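Local coordinates for thioesterase superfamily protein (Sulfolobus solfataricus, PDB 2GF6) that binds coenzyme A and, as a hotdog-fold member of the 4-hydroxybenzoyl-CoA thioesterase family, probably hydrolyses acyl-CoA thioesters, at residues M2-I5 against E6-F9; G22-Y26 against A27-R31; R31-T34 against N35-K39; T122-K126 against E127-K131. One frame throughout, in Å; residues are numbered along the deposited sequence.

Interaction 1 of 4, residues M2-I5 against E6-F9; sequences MENI and EYVF
Tyr7 N and Asn4 O close a single 3-10 turn with a hydrogen bond of 3.1 Å, and Val8 N follows with a weak one to Ile5 O. This turn leads out of a type II beta turn spanning Met2 to Ile5 and into strand 8-12, so two tight turns in succession start the first strand of the hotdog sheet. The amide of Tyr7 reaches Asn4 O from above the carbonyl plane, 57° out of it. Among the side chains, Asn4 brings CB to the edge of the Tyr7 ring, 3.7 Å from CD2, with its amide nearly perpendicular to that ring (83°). Tyr7 CG lies beside its own backbone N (chi1 -61°), which turns the CD2 edge of the ring toward Asn4; the ring also packs against Phe40 of helix 26-45. With an alanine in place of Tyr7, Asn4 CB would probably lose the ring edge it rests on, and Phe40 its aromatic neighbour. The Glu6 chain bends at chi2, and its carboxylate forms salt bridges with Lys135 (through OE2) and Lys44 (through OE1). A water donates to Met2 O at 2.6 Å and to Glu6 OE2 at 3.1 Å, tying the two turns together.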
loop_
_atom_site.group_PDB
_atom_site.type_symbol
_atom_site.label_atom_id
_atom_site.label_comp_id
_atom_site.label_asym_id
_atom_site.label_seq_id
_atom_site.Cartn_x
_atom_site.Cartn_y
_atom_site.Cartn_z
HETATM N N MSE A 2 23.782 -21.219 13.256
HETATM C CA MSE A 2 23.391 -19.773 13.440
HETATM C C MSE A 2 24.403 -18.747 12.891
HETATM O O MSE A 2 24.331 -17.563 13.217
HETATM C CB MSE A 2 23.098 -19.474 14.928
HETATM C CG MSE A 2 24.281 -19.541 15.886
HETATM SE SE MSE A 2 23.839 -19.804 17.831
HETATM C CE MSE A 2 21.928 -20.150 17.724
ATOM N N GLU A 3 25.349 -19.220 12.079
ATOM C CA GLU A 3 26.325 -18.372 11.381
ATOM C C GLU A 3 25.591 -17.408 10.457
ATOM O O GLU A 3 24.759 -17.839 9.674
ATOM C CB GLU A 3 27.341 -19.231 10.597
ATOM C CG GLU A 3 26.761 -20.346 9.702
ATOM C CD GLU A 3 26.264 -21.604 10.457
ATOM O OE1 GLU A 3 26.485 -21.758 11.676
ATOM O OE2 GLU A 3 25.626 -22.452 9.815
ATOM N N ASN A 4 25.876 -16.109 10.588
ATOM C CA ASN A 4 25.237 -15.035 9.779
ATOM C C ASN A 4 23.713 -15.067 9.718
ATOM O O ASN A 4 23.124 -14.595 8.731
ATOM C CB ASN A 4 25.792 -15.002 8.339
ATOM C CG ASN A 4 27.218 -14.458 8.261
ATOM O OD1 ASN A 4 27.847 -14.132 9.279
ATOM N ND2 ASN A 4 27.735 -14.358 7.041
ATOM N N ILE A 5 23.076 -15.603 10.760
ATOM C CA ILE A 5 21.618 -15.684 10.801
ATOM C C ILE A 5 20.935 -14.297 10.863
ATOM O O ILE A 5 19.817 -14.138 10.397
ATOM C CB ILE A 5 21.118 -16.624 11.933
ATOM C CG1 ILE A 5 19.601 -16.816 11.856
ATOM C CG2 ILE A 5 21.485 -16.101 13.338
ATOM C CD1 ILE A 5 19.071 -17.208 10.468
ATOM N N GLU A 6 21.605 -13.287 11.408
ATOM C CA GLU A 6 21.035 -11.919 11.427
ATOM C C GLU A 6 20.841 -11.365 10.036
ATOM O O GLU A 6 20.104 -10.389 9.848
ATOM C CB GLU A 6 21.935 -10.903 12.146
ATOM C CG GLU A 6 22.696 -11.420 13.302
ATOM C CD GLU A 6 24.016 -11.954 12.879
ATOM O OE1 GLU A 6 24.968 -11.144 12.862
ATOM O OE2 GLU A 6 24.102 -13.176 12.591
ATOM N N TYR A 7 21.566 -11.939 9.080
ATOM C CA TYR A 7 21.665 -11.377 7.761
ATOM C C TYR A 7 20.727 -12.069 6.810
ATOM O O TYR A 7 20.608 -11.620 5.687
ATOM C CB TYR A 7 23.106 -11.486 7.247
ATOM C CG TYR A 7 24.104 -10.739 8.117
ATOM C CD1 TYR A 7 24.080 -9.351 8.205
ATOM C CD2 TYR A 7 25.049 -11.410 8.848
ATOM C CE1 TYR A 7 24.970 -8.665 9.010
ATOM C CE2 TYR A 7 25.943 -10.733 9.655
ATOM C CZ TYR A 7 25.906 -9.361 9.732
ATOM O OH TYR A 7 26.812 -8.676 10.527
ATOM N N VAL A 8 20.088 -13.164 7.255
ATOM C CA VAL A 8 19.187 -13.976 6.424
ATOM C C VAL A 8 17.743 -13.825 6.907
ATOM O O VAL A 8 17.451 -14.036 8.085
ATOM C CB VAL A 8 19.561 -15.489 6.471
ATOM C CG1 VAL A 8 18.834 -16.276 5.369
ATOM C CG2 VAL A 8 21.067 -15.697 6.345
ATOM N N PHE A 9 16.847 -13.481 5.989
ATOM C CA PHE A 9 15.412 -13.393 6.268
ATOM C C PHE A 9 14.611 -14.115 5.200
ATOM O O PHE A 9 14.888 -13.946 4.021
ATOM C CB PHE A 9 14.979 -11.919 6.286
ATOM C CG PHE A 9 13.515 -11.719 6.596
ATOM C CD1 PHE A 9 13.052 -11.842 7.891
ATOM C CD2 PHE A 9 12.616 -11.407 5.594
ATOM C CE1 PHE A 9 11.715 -11.668 8.192
ATOM C CE2 PHE A 9 11.275 -11.240 5.879
ATOM C CZ PHE A 9 10.820 -11.379 7.189
HETATM O O HOH W 1 24.919 -15.456 14.541
#

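Interaction 2 of 4, residues G22-Y26 against A27-R31; sequences GIAHY and AAYYR. With COA (coenzyme A), chain F.
His25 caps the N-terminus of helix 26-45, the central helix of the hotdog fold, in a local contact that also forms one wall of a coenzyme A pocket. Its ring turns back over the helix start because CG sits between the backbone N and the carbonyl carbon (chi1 54°), and ND1 accepts a weak capping bond of 3.0 Å from Ala28 N, which lies at the ring edge, in its plane. His25 O takes a second weak bond from the same amide, at 2.9 Å, so one first-turn N-H is shared between two acceptors. The other ring nitrogen, NE2, bonds weakly to Tyr16 O. Ala24 CB rests against Ala28 CB and, 4.1 Å away, Tyr29 CE2. Tyr26 stacks on its counterpart in the second subunit, and the Ala27 residues of the two subunits also pack together, placing the helix start at a subunit interface. The pantetheine end of coenzyme A lies along this turn: S1P approaches Tyr26 N to 3.5 Å, and C2P lies 3.7 Å from Tyr29 CE2. A single water donates to Ala24 O and to coenzyme A O5P, 2.6 Å away, while accepting from Tyr29 OH at 2.7 Å.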
loop_
_atom_site.group_PDB
_atom_site.type_symbol
_atom_site.label_atom_id
_atom_site.label_comp_id
_atom_site.label_asym_id
_atom_site.label_seq_id
_atom_site.Cartn_x
_atom_site.Cartn_y
_atom_site.Cartn_z
ATOM N N GLY A 22 0.529 -9.778 -12.199
ATOM C CA GLY A 22 0.770 -11.130 -11.642
ATOM C C GLY A 22 2.123 -11.342 -10.938
ATOM O O GLY A 22 2.540 -12.468 -10.682
ATOM N N ILE A 23 2.791 -10.243 -10.609
ATOM C CA ILE A 23 4.130 -10.299 -10.049
ATOM C C ILE A 23 4.173 -9.321 -8.924
ATOM O O ILE A 23 3.294 -8.414 -8.842
ATOM C CB ILE A 23 5.214 -9.884 -11.084
ATOM C CG1 ILE A 23 4.979 -8.447 -11.608
ATOM C CG2 ILE A 23 5.215 -10.860 -12.242
ATOM C CD1 ILE A 23 6.086 -7.971 -12.555
ATOM N N ALA A 24 5.177 -9.491 -8.070
ATOM C CA ALA A 24 5.412 -8.537 -6.993
ATOM C C ALA A 24 5.750 -7.145 -7.541
ATOM O O ALA A 24 6.501 -6.997 -8.521
ATOM C CB ALA A 24 6.512 -9.031 -6.093
ATOM N N HIS A 25 5.182 -6.142 -6.885
ATOM C CA HIS A 25 5.277 -4.746 -7.299
ATOM C C HIS A 25 6.353 -4.000 -6.488
ATOM O O HIS A 25 6.934 -4.535 -5.525
ATOM C CB HIS A 25 3.893 -4.052 -7.168
ATOM C CG HIS A 25 3.255 -4.165 -5.805
ATOM N ND1 HIS A 25 3.936 -3.941 -4.626
ATOM C CD2 HIS A 25 1.983 -4.457 -5.444
ATOM C CE1 HIS A 25 3.122 -4.101 -3.603
ATOM N NE2 HIS A 25 1.921 -4.387 -4.072
ATOM N N TYR A 26 6.604 -2.758 -6.884
ATOM C CA TYR A 26 7.627 -1.930 -6.271
ATOM C C TYR A 26 7.625 -1.910 -4.769
ATOM O O TYR A 26 8.707 -1.938 -4.167
ATOM C CB TYR A 26 7.415 -0.490 -6.723
ATOM C CG TYR A 26 8.459 0.555 -6.378
ATOM C CD1 TYR A 26 9.616 0.678 -7.132
ATOM C CD2 TYR A 26 8.223 1.497 -5.400
ATOM C CE1 TYR A 26 10.543 1.650 -6.884
ATOM C CE2 TYR A 26 9.164 2.521 -5.134
ATOM C CZ TYR A 26 10.321 2.583 -5.893
ATOM O OH TYR A 26 11.259 3.547 -5.700
ATOM N N ALA A 27 6.449 -1.778 -4.158
ATOM C CA ALA A 27 6.361 -1.586 -2.704
ATOM C C ALA A 27 6.582 -2.902 -2.026
ATOM O O ALA A 27 6.974 -2.960 -0.878
ATOM C CB ALA A 27 4.963 -1.017 -2.301
ATOM N N ALA A 28 6.303 -3.986 -2.720
ATOM C CA ALA A 28 6.482 -5.287 -2.109
ATOM C C ALA A 28 7.935 -5.467 -1.683
ATOM O O ALA A 28 8.240 -6.001 -0.588
ATOM C CB ALA A 28 6.079 -6.350 -3.076
ATOM N N TYR A 29 8.840 -4.986 -2.528
ATOM C CA TYR A 29 10.278 -5.190 -2.296
ATOM C C TYR A 29 10.726 -4.435 -1.064
ATOM O O TYR A 29 11.605 -4.894 -0.327
ATOM C CB TYR A 29 11.087 -4.841 -3.565
ATOM C CG TYR A 29 10.937 -5.905 -4.664
ATOM C CD1 TYR A 29 11.686 -7.075 -4.635
ATOM C CD2 TYR A 29 10.001 -5.774 -5.680
ATOM C CE1 TYR A 29 11.529 -8.048 -5.588
ATOM C CE2 TYR A 29 9.846 -6.745 -6.645
ATOM C CZ TYR A 29 10.602 -7.880 -6.597
ATOM O OH TYR A 29 10.461 -8.882 -7.554
ATOM N N TYR A 30 10.085 -3.294 -0.818
ATOM C CA TYR A 30 10.242 -2.522 0.416
ATOM C C TYR A 30 9.720 -3.306 1.588
ATOM O O TYR A 30 10.266 -3.232 2.678
ATOM C CB TYR A 30 9.477 -1.199 0.295
ATOM C CG TYR A 30 9.458 -0.280 1.538
ATOM C CD1 TYR A 30 10.510 0.588 1.811
ATOM C CD2 TYR A 30 8.373 -0.262 2.396
ATOM C CE1 TYR A 30 10.486 1.417 2.929
ATOM C CE2 TYR A 30 8.344 0.545 3.512
ATOM C CZ TYR A 30 9.390 1.393 3.773
ATOM O OH TYR A 30 9.339 2.255 4.879
ATOM N N ARG A 31 8.641 -4.047 1.386
ATOM C CA ARG A 31 8.125 -4.847 2.459
ATOM C C ARG A 31 9.215 -5.814 2.811
ATOM O O ARG A 31 9.516 -6.016 3.949
ATOM C CB ARG A 31 6.833 -5.592 2.076
ATOM C CG ARG A 31 6.182 -6.286 3.292
ATOM C CD ARG A 31 4.821 -6.918 3.032
ATOM N NE ARG A 31 4.893 -8.213 2.363
ATOM C CZ ARG A 31 5.319 -9.358 2.905
ATOM N NH1 ARG A 31 5.805 -9.417 4.136
ATOM N NH2 ARG A 31 5.289 -10.466 2.172
HETATM N N1A COA F . 19.328 -0.785 -17.647
HETATM C C2A COA F . 19.513 -0.559 -19.002
HETATM N N3A COA F . 19.165 -1.527 -19.926
HETATM C C4A COA F . 18.652 -2.704 -19.510
HETATM C C5A COA F . 18.465 -2.961 -18.159
HETATM C C6A COA F . 18.800 -1.997 -17.221
HETATM N N6A COA F . 18.595 -2.245 -15.931
HETATM N N7A COA F . 17.951 -4.200 -18.033
HETATM C C8A COA F . 17.804 -4.729 -19.260
HETATM N N9A COA F . 18.240 -3.816 -20.186
HETATM C C1B COA F . 18.377 -4.018 -21.647
HETATM C C2B COA F . 19.182 -5.267 -21.986
HETATM O O2B COA F . 20.549 -5.000 -22.137
HETATM C C3B COA F . 18.542 -5.701 -23.278
HETATM O O3B COA F . 19.047 -4.941 -24.339
HETATM P P3B COA F . 19.756 -5.711 -25.555
HETATM O O7A COA F . 20.243 -4.659 -26.522
HETATM O O8A COA F . 18.749 -6.650 -26.225
HETATM O O9A COA F . 20.947 -6.447 -24.964
HETATM C C4B COA F . 17.087 -5.342 -23.097
HETATM O O4B COA F . 17.113 -4.191 -22.271
HETATM C C5B COA F . 16.306 -6.459 -22.420
HETATM O O5B COA F . 17.090 -7.129 -21.458
HETATM P P1A COA F . 17.109 -8.739 -21.416
HETATM O O1A COA F . 17.794 -9.228 -20.158
HETATM O O2A COA F . 17.785 -9.302 -22.637
HETATM O O3A COA F . 15.530 -9.088 -21.316
HETATM P P2A COA F . 14.918 -10.581 -21.165
HETATM O O4A COA F . 15.964 -11.542 -20.677
HETATM O O5A COA F . 14.272 -10.982 -22.483
HETATM O O6A COA F . 13.778 -10.452 -20.049
HETATM C CBP COA F . 12.904 -9.834 -17.996
HETATM C CCP COA F . 13.771 -9.376 -19.151
HETATM C CDP COA F . 13.235 -11.289 -17.627
HETATM C CEP COA F . 11.450 -9.728 -18.460
HETATM C CAP COA F . 13.250 -8.969 -16.788
HETATM O OAP COA F . 14.555 -9.266 -16.355
HETATM C C9P COA F . 12.323 -9.184 -15.628
HETATM O O9P COA F . 11.253 -10.073 -15.675
HETATM N N8P COA F . 12.580 -8.453 -14.573
HETATM C C7P COA F . 11.751 -8.552 -13.404
HETATM C C6P COA F . 10.625 -7.559 -13.530
HETATM C C5P COA F . 10.062 -7.333 -12.165
HETATM O O5P COA F . 9.651 -8.280 -11.484
HETATM N N4P COA F . 10.104 -6.079 -11.784
HETATM C C3P COA F . 8.932 -5.352 -11.421
HETATM C C2P COA F . 8.780 -5.363 -9.922
HETATM S S1P COA F . 9.043 -3.765 -9.141
HETATM O O HOH W 2 8.366 -8.793 -9.241
#

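Interaction 3 of 4, residues R31-T34 against N35-K39; sequences RFFT and NTIEK
Asn35 begins a run of i to i+4 bonds through the middle of helix 26-45, the buried helix of the hotdog fold: its N donates to Arg31 O at 3.2 Å. Its side chain lies across that of Arg31, guanidinium and amide 60° apart, and a water accepts from Asn35 ND2 and, weakly, from Arg31 NH1. Arg31 NE pairs with Asp17, Arg31 NH1 and Asn35 ND2 both reach Asp11 OD2, and Asn35 OD1 takes a hydrogen bond from Tyr16 OH of the third subunit. One turn back from Thr36, Phe32 O is gripped from opposite faces of its plane, by Thr36 N at 3.0 Å and by Thr36 OG1 at 2.9 Å. The hydroxyl gets there because it lies beside its own backbone N (chi1 -56°). A valine at Thr36 would probably leave Phe32 O with the amide bond alone from this residue. Ile37 N donates to Phe33 O at 2.7 Å, and its CD1 meets Phe33 CD1 at 4.2 Å in a core shared with Val109. Glu38 N closes on Thr34 O, also at 2.7 Å. The sheet-facing side is thus mainly apolar, the Thr36 hydroxyl turned back onto Phe32 O, whereas Arg31 and Asn35 form a buried polar cluster held by Asp17, Asp11, water and the third subunit.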
loop_
_atom_site.group_PDB
_atom_site.type_symbol
_atom_site.label_atom_id
_atom_site.label_comp_id
_atom_site.label_asym_id
_atom_site.label_seq_id
_atom_site.Cartn_x
_atom_site.Cartn_y
_atom_site.Cartn_z
ATOM N N ARG A 31 8.641 -4.047 1.386
ATOM C CA ARG A 31 8.125 -4.847 2.459
ATOM C C ARG A 31 9.215 -5.814 2.811
ATOM O O ARG A 31 9.516 -6.016 3.949
ATOM C CB ARG A 31 6.833 -5.592 2.076
ATOM C CG ARG A 31 6.182 -6.286 3.292
ATOM C CD ARG A 31 4.821 -6.918 3.032
ATOM N NE ARG A 31 4.893 -8.213 2.363
ATOM C CZ ARG A 31 5.319 -9.358 2.905
ATOM N NH1 ARG A 31 5.805 -9.417 4.136
ATOM N NH2 ARG A 31 5.289 -10.466 2.172
ATOM N N PHE A 32 9.828 -6.411 1.804
ATOM C CA PHE A 32 10.772 -7.480 2.086
ATOM C C PHE A 32 12.039 -6.951 2.765
ATOM O O PHE A 32 12.522 -7.569 3.708
ATOM C CB PHE A 32 11.157 -8.234 0.808
ATOM C CG PHE A 32 9.981 -8.715 0.003
ATOM C CD1 PHE A 32 8.877 -9.305 0.614
ATOM C CD2 PHE A 32 9.981 -8.580 -1.378
ATOM C CE1 PHE A 32 7.797 -9.765 -0.146
ATOM C CE2 PHE A 32 8.904 -8.999 -2.137
ATOM C CZ PHE A 32 7.813 -9.604 -1.518
ATOM N N PHE A 33 12.613 -5.861 2.249
ATOM C CA PHE A 33 13.916 -5.439 2.731
ATOM C C PHE A 33 13.797 -4.739 4.100
ATOM O O PHE A 33 14.666 -4.926 4.981
ATOM C CB PHE A 33 14.728 -4.703 1.634
ATOM C CG PHE A 33 14.230 -3.333 1.242
ATOM C CD1 PHE A 33 14.135 -2.292 2.166
ATOM C CD2 PHE A 33 14.001 -3.039 -0.091
ATOM C CE1 PHE A 33 13.731 -1.014 1.776
ATOM C CE2 PHE A 33 13.603 -1.756 -0.486
ATOM C CZ PHE A 33 13.477 -0.745 0.454
ATOM N N THR A 34 12.675 -4.043 4.317
ATOM C CA THR A 34 12.334 -3.484 5.646
ATOM C C THR A 34 12.248 -4.579 6.710
ATOM O O THR A 34 12.848 -4.479 7.763
ATOM C CB THR A 34 11.015 -2.673 5.570
ATOM O OG1 THR A 34 11.165 -1.709 4.538
ATOM C CG2 THR A 34 10.712 -1.927 6.904
ATOM N N ASN A 35 11.526 -5.652 6.417
ATOM C CA ASN A 35 11.510 -6.785 7.314
ATOM C C ASN A 35 12.917 -7.314 7.541
ATOM O O ASN A 35 13.301 -7.645 8.665
ATOM C CB ASN A 35 10.624 -7.897 6.762
ATOM C CG ASN A 35 9.149 -7.558 6.803
ATOM O OD1 ASN A 35 8.705 -6.719 7.599
ATOM N ND2 ASN A 35 8.378 -8.213 5.946
ATOM N N THR A 36 13.700 -7.413 6.475
ATOM C CA THR A 36 15.067 -7.956 6.636
ATOM C C THR A 36 15.901 -7.041 7.547
ATOM O O THR A 36 16.583 -7.517 8.492
ATOM C CB THR A 36 15.744 -8.175 5.271
ATOM O OG1 THR A 36 14.920 -9.026 4.478
ATOM C CG2 THR A 36 17.100 -8.819 5.406
ATOM N N ILE A 37 15.845 -5.737 7.282
ATOM C CA ILE A 37 16.620 -4.745 8.051
ATOM C C ILE A 37 16.110 -4.634 9.490
ATOM O O ILE A 37 16.898 -4.611 10.439
ATOM C CB ILE A 37 16.620 -3.377 7.392
ATOM C CG1 ILE A 37 17.408 -3.452 6.085
ATOM C CG2 ILE A 37 17.255 -2.349 8.332
ATOM C CD1 ILE A 37 17.145 -2.323 5.125
ATOM N N GLU A 38 14.795 -4.605 9.646
ATOM C CA GLU A 38 14.213 -4.554 10.956
ATOM C C GLU A 38 14.690 -5.741 11.773
ATOM O O GLU A 38 15.049 -5.559 12.924
ATOM C CB GLU A 38 12.690 -4.530 10.893
ATOM C CG GLU A 38 12.052 -4.470 12.268
ATOM C CD GLU A 38 10.562 -4.162 12.267
ATOM O OE1 GLU A 38 9.903 -4.058 11.193
ATOM O OE2 GLU A 38 10.042 -3.998 13.375
ATOM N N LYS A 39 14.703 -6.948 11.186
ATOM C CA LYS A 39 15.088 -8.143 11.959
ATOM C C LYS A 39 16.558 -8.079 12.353
ATOM O O LYS A 39 16.928 -8.356 13.496
ATOM C CB LYS A 39 14.799 -9.432 11.166
ATOM C CG LYS A 39 15.022 -10.712 11.971
ATOM C CD LYS A 39 14.948 -12.006 11.114
ATOM C CE LYS A 39 16.151 -12.161 10.178
ATOM N NZ LYS A 39 17.323 -12.902 10.791
HETATM O O HOH W 3 5.264 -8.751 6.695
#

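Interaction 4 of 4, residues T122-K126 against E127-K131; sequences TEMPK and EIMDK
Met124 and Met129, both selenomethionine in this crystal, meet methyl to methyl at the centre of the contact: Met124 CE and Met129 CE are modelled 3.3 Å apart, a separation so short that the exact methyl positions are doubtful. Both chains bend at their selenium torsions, and the Met129 chain bends at chi2 as well, which carries its methyl back over the loop. The selenium of Met124 also lies over Ile128, whose CG2 is 4.1 Å from SE where the two side chains cross at about a right angle. Beside this pair, the ring of Pro125 and the side chain of Ile128 run alongside each other in the same direction, with Pro125 CG 3.7 Å from Ile128 CD1. Leu56 of strand 56-67 touches both, and Met124 leans on Phe58 of the same strand, so the apolar patch joins the start of helix 126-132 to the sheet.

Outward from it, the backbone takes over. Met129 N donates to Pro125 O at 2.9 Å in the carbonyl plane, and Asp130 N to Lys126 O at 2.8 Å, with an N-H...O angle of 169°. At the solvent-exposed edge Asp130 CG lies beside its own backbone N (chi1 -71°), which brings the carboxylate near Lys126 O, although these oxygens are all acceptors and form no bond. Lys126 NZ stays 7.0 Å from Asp130 OD1, too far for a salt bridge, although the opposite charges may attract weakly. Pro125 occupies the N-cap, a position where its missing N-H costs no helical bond, and the first turn after this proline N-cap starts the C-terminal helix, packed against strand 56-67 of the hotdog sheet.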
loop_
_atom_site.group_PDB
_atom_site.type_symbol
_atom_site.label_atom_id
_atom_site.label_comp_id
_atom_site.label_asym_id
_atom_site.label_seq_id
_atom_site.Cartn_x
_atom_site.Cartn_y
_atom_site.Cartn_z
ATOM N N THR A 122 22.427 12.992 12.786
ATOM C CA THR A 122 23.091 12.977 14.076
ATOM C C THR A 122 23.960 11.704 14.197
ATOM O O THR A 122 23.616 10.679 13.648
ATOM C CB THR A 122 22.065 13.052 15.201
ATOM O OG1 THR A 122 22.741 13.266 16.446
ATOM C CG2 THR A 122 21.320 11.801 15.323
ATOM N N GLU A 123 25.103 11.804 14.875
ATOM C CA GLU A 123 25.980 10.663 15.121
ATOM C C GLU A 123 25.209 9.573 15.866
ATOM O O GLU A 123 24.474 9.874 16.797
ATOM C CB GLU A 123 27.191 11.106 15.946
ATOM C CG GLU A 123 28.115 9.962 16.361
ATOM C CD GLU A 123 29.500 10.411 16.750
ATOM O OE1 GLU A 123 30.194 10.989 15.894
ATOM O OE2 GLU A 123 29.899 10.181 17.903
HETATM N N MSE A 124 25.354 8.312 15.453
HETATM C CA MSE A 124 24.756 7.192 16.194
HETATM C C MSE A 124 25.407 7.031 17.559
HETATM O O MSE A 124 26.616 7.097 17.680
HETATM C CB MSE A 124 24.914 5.898 15.430
HETATM C CG MSE A 124 24.106 5.905 14.218
HETATM SE SE MSE A 124 24.118 4.167 13.389
HETATM C CE MSE A 124 25.301 4.587 11.830
ATOM N N PRO A 125 24.602 6.849 18.604
ATOM C CA PRO A 125 25.202 6.699 19.918
ATOM C C PRO A 125 26.180 5.540 19.935
ATOM O O PRO A 125 26.067 4.622 19.119
ATOM C CB PRO A 125 24.001 6.374 20.816
ATOM C CG PRO A 125 22.837 6.870 20.119
ATOM C CD PRO A 125 23.133 6.819 18.664
ATOM N N LYS A 126 27.124 5.567 20.874
ATOM C CA LYS A 126 28.142 4.532 20.918
ATOM C C LYS A 126 27.481 3.216 21.352
ATOM O O LYS A 126 27.860 2.155 20.866
ATOM C CB LYS A 126 29.322 4.946 21.834
ATOM C CG LYS A 126 30.033 6.318 21.444
ATOM C CD LYS A 126 31.265 6.232 20.459
ATOM C CE LYS A 126 32.281 7.401 20.735
ATOM N NZ LYS A 126 33.365 7.688 19.691
ATOM N N GLU A 127 26.486 3.275 22.244
ATOM C CA GLU A 127 25.677 2.084 22.531
ATOM C C GLU A 127 25.441 1.330 21.221
ATOM O O GLU A 127 25.839 0.172 21.061
ATOM C CB GLU A 127 24.302 2.427 23.142
ATOM C CG GLU A 127 23.178 1.379 22.756
ATOM C CD GLU A 127 21.870 1.497 23.544
ATOM O OE1 GLU A 127 21.920 1.507 24.810
ATOM O OE2 GLU A 127 20.793 1.527 22.885
ATOM N N ILE A 128 24.812 2.022 20.282
ATOM C CA ILE A 128 24.364 1.431 19.025
ATOM C C ILE A 128 25.515 1.070 18.093
ATOM O O ILE A 128 25.513 -0.005 17.474
ATOM C CB ILE A 128 23.342 2.382 18.355
ATOM C CG1 ILE A 128 21.998 2.268 19.094
ATOM C CG2 ILE A 128 23.161 2.100 16.854
ATOM C CD1 ILE A 128 21.372 3.593 19.427
HETATM N N MSE A 129 26.508 1.949 18.014
HETATM C CA MSE A 129 27.613 1.735 17.091
HETATM C C MSE A 129 28.554 0.596 17.508
HETATM O O MSE A 129 29.125 -0.074 16.646
HETATM C CB MSE A 129 28.429 3.018 16.923
HETATM C CG MSE A 129 29.380 2.946 15.735
HETATM SE SE MSE A 129 28.430 2.487 14.092
HETATM C CE MSE A 129 28.099 4.237 13.528
ATOM N N ASP A 130 28.742 0.411 18.818
ATOM C CA ASP A 130 29.525 -0.710 19.336
ATOM C C ASP A 130 28.918 -2.040 18.874
ATOM O O ASP A 130 29.637 -2.941 18.464
ATOM C CB ASP A 130 29.620 -0.646 20.875
ATOM C CG ASP A 130 30.521 0.510 21.378
ATOM O OD1 ASP A 130 31.243 1.102 20.550
ATOM O OD2 ASP A 130 30.525 0.819 22.604
ATOM N N LYS A 131 27.591 -2.145 18.905
ATOM C CA LYS A 131 26.906 -3.393 18.522
ATOM C C LYS A 131 26.871 -3.629 17.008
ATOM O O LYS A 131 27.143 -4.733 16.541
ATOM C CB LYS A 131 25.499 -3.440 19.128
ATOM C CG LYS A 131 25.496 -3.654 20.647
ATOM C CD LYS A 131 24.275 -4.462 21.113
ATOM C CE LYS A 131 24.484 -5.143 22.464
ATOM N NZ LYS A 131 25.337 -6.367 22.403
#

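Interactions 2 and 3 follow each other along helix 26-45 and share Arg31: the first is the capped, partly buried helix start at a coenzyme A pocket and subunit interface, the second the buried middle near the chain's centre. Interaction 1, at the surface, touches interaction 3 through Phe9, which packs on Asn35 and Thr36, and through Lys39, whose NZ bonds weakly to Ile5 O and Val8 O. Interaction 4, partly buried with an apolar centre and an exposed polar edge, touches none of the others; its nearest atoms are about 17 Å from those of interaction 2, on opposite sides of the chain's centre. Interactions 2 and 4 both begin helices, one with a histidine cap and water, the other with proline and apolar contacts.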